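Local coordinates for factor H binding protein (Treponema denticola, PDB 3R15), which binds the complement regulator factor H and is probably a lipoprotein displayed on the surface of this oral spirochaete, at residues T72-G77 / R84-P89. Residues are numbered along the deposited sequence; the frame is centred on the assembly and turned at random.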
# COMPACT_ATOMS: atom_id res chain seq x y z
N THR A 72 11.86 0.70 -4.93
CA THR A 72 12.37 1.82 -4.15
C THR A 72 11.94 1.74 -2.69
O THR A 72 10.97 1.05 -2.33
CB THR A 72 11.97 3.20 -4.75
OG1 THR A 72 10.56 3.42 -4.60
CG2 THR A 72 12.35 3.29 -6.22
N SER A 73 12.69 2.44 -1.84
CA SER A 73 12.38 2.53 -0.41
C SER A 73 11.26 3.54 -0.18
O SER A 73 10.82 4.23 -1.10
CB SER A 73 13.63 2.96 0.36
OG SER A 73 14.10 4.22 -0.13
N ILE A 74 10.81 3.64 1.07
CA ILE A 74 9.87 4.70 1.45
C ILE A 74 10.45 5.52 2.60
O ILE A 74 10.93 4.97 3.60
CB ILE A 74 8.50 4.16 1.89
CG1 ILE A 74 8.04 2.99 1.01
CG2 ILE A 74 7.48 5.29 1.89
CD1 ILE A 74 6.78 2.32 1.54
N ALA A 75 10.39 6.84 2.48
CA ALA A 75 11.04 7.70 3.47
C ALA A 75 10.19 7.90 4.72
O ALA A 75 8.96 7.94 4.65
CB ALA A 75 11.38 9.04 2.85
N GLN A 76 10.85 8.03 5.87
CA GLN A 76 10.17 8.40 7.10
C GLN A 76 9.34 9.66 6.88
O GLN A 76 9.76 10.59 6.18
CB GLN A 76 11.17 8.63 8.24
CG GLN A 76 10.49 8.88 9.57
CD GLN A 76 11.42 9.38 10.65
OE1 GLN A 76 12.62 9.54 10.43
NE2 GLN A 76 10.87 9.64 11.83
N GLY A 77 8.16 9.69 7.48
CA GLY A 77 7.32 10.88 7.45
C GLY A 77 6.44 11.03 6.23
O GLY A 77 5.68 12.00 6.12
N ARG A 84 -0.86 7.29 -1.49
CA ARG A 84 -1.93 6.94 -2.43
C ARG A 84 -1.57 7.17 -3.90
O ARG A 84 -2.13 6.51 -4.79
CB ARG A 84 -3.22 7.71 -2.11
CG ARG A 84 -3.81 7.36 -0.79
CD ARG A 84 -5.22 7.91 -0.65
NE ARG A 84 -5.69 7.76 0.72
CZ ARG A 84 -5.55 8.69 1.66
NH1 ARG A 84 -5.00 9.86 1.36
NH2 ARG A 84 -5.99 8.47 2.89
N LYS A 85 -0.66 8.09 -4.15
CA LYS A 85 -0.19 8.37 -5.50
C LYS A 85 0.82 7.35 -5.98
O LYS A 85 1.05 7.22 -7.19
CB LYS A 85 0.41 9.78 -5.59
CG LYS A 85 -0.62 10.90 -5.51
N ARG A 86 1.43 6.64 -5.04
CA ARG A 86 2.43 5.63 -5.39
C ARG A 86 1.86 4.22 -5.38
O ARG A 86 2.19 3.40 -6.24
CB ARG A 86 3.64 5.70 -4.44
CG ARG A 86 4.61 4.54 -4.64
CD ARG A 86 5.87 4.65 -3.78
NE ARG A 86 6.62 3.40 -3.85
CZ ARG A 86 7.75 3.17 -3.20
NH1 ARG A 86 8.28 4.11 -2.43
NH2 ARG A 86 8.33 1.98 -3.33
N PHE A 87 1.02 3.93 -4.40
CA PHE A 87 0.48 2.58 -4.25
C PHE A 87 -0.97 2.59 -4.68
O PHE A 87 -1.86 2.97 -3.91
CB PHE A 87 0.66 2.09 -2.82
CG PHE A 87 2.10 1.98 -2.39
CD1 PHE A 87 2.88 0.91 -2.82
CD2 PHE A 87 2.68 2.96 -1.59
CE1 PHE A 87 4.21 0.80 -2.44
CE2 PHE A 87 4.01 2.87 -1.21
CZ PHE A 87 4.78 1.78 -1.62
N ILE A 88 -1.20 2.17 -5.92
CA ILE A 88 -2.47 2.35 -6.59
C ILE A 88 -3.28 1.06 -6.57
O ILE A 88 -2.78 -0.00 -6.95
CB ILE A 88 -2.25 2.77 -8.06
CG1 ILE A 88 -1.34 4.00 -8.12
CG2 ILE A 88 -3.59 3.05 -8.74
CD1 ILE A 88 -1.97 5.26 -7.61
N PRO A 89 -4.54 1.14 -6.14
CA PRO A 89 -5.37 -0.07 -6.16
C PRO A 89 -5.98 -0.30 -7.54
O PRO A 89 -6.36 0.64 -8.24
CB PRO A 89 -6.43 0.22 -5.10
CG PRO A 89 -6.58 1.73 -5.13
CD PRO A 89 -5.21 2.28 -5.48
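The long loop between strand 63-67 and helix 80-86 is tied back to the junction of helix 80-86 and strand 87-91 by one arginine, Arg86. Its side chain runs out fully extended, with CG anti to the backbone N (chi1 172°), and this carries the guanidinium as far as the loop. There the two terminal nitrogens bond to successive backbone carbonyls. NH2 donates to Thr72 O at 3.0 Å, and NH1 donates to Ser73 O at 2.9 Å. Both acceptors lie close to the guanidinium plane, but each nitrogen stands well above the plane of the carbonyl it meets. Thr72 OG1 sits over one face of the group, 3.1 Å from Arg86 CZ; its hydrogen bond is with Lys69 O. The third nitrogen, NE, forms a salt bridge with Asp67, so two carbonyls and a carboxylate fix how the group is turned. Arg86 CG lies over the centre of the neighbouring Phe87 ring. Ile74 adds an apolar contact, its CD1 3.8 Å from Phe87 CZ, and its CG1 packs 3.6 Å from Arg86 NH1. Ile74 also touches Leu33 of helix 20-36 and Val47 of helix 44-59, and Phe87 touches Leu51 of helix 44-59 and Ile65 of strand 63-67.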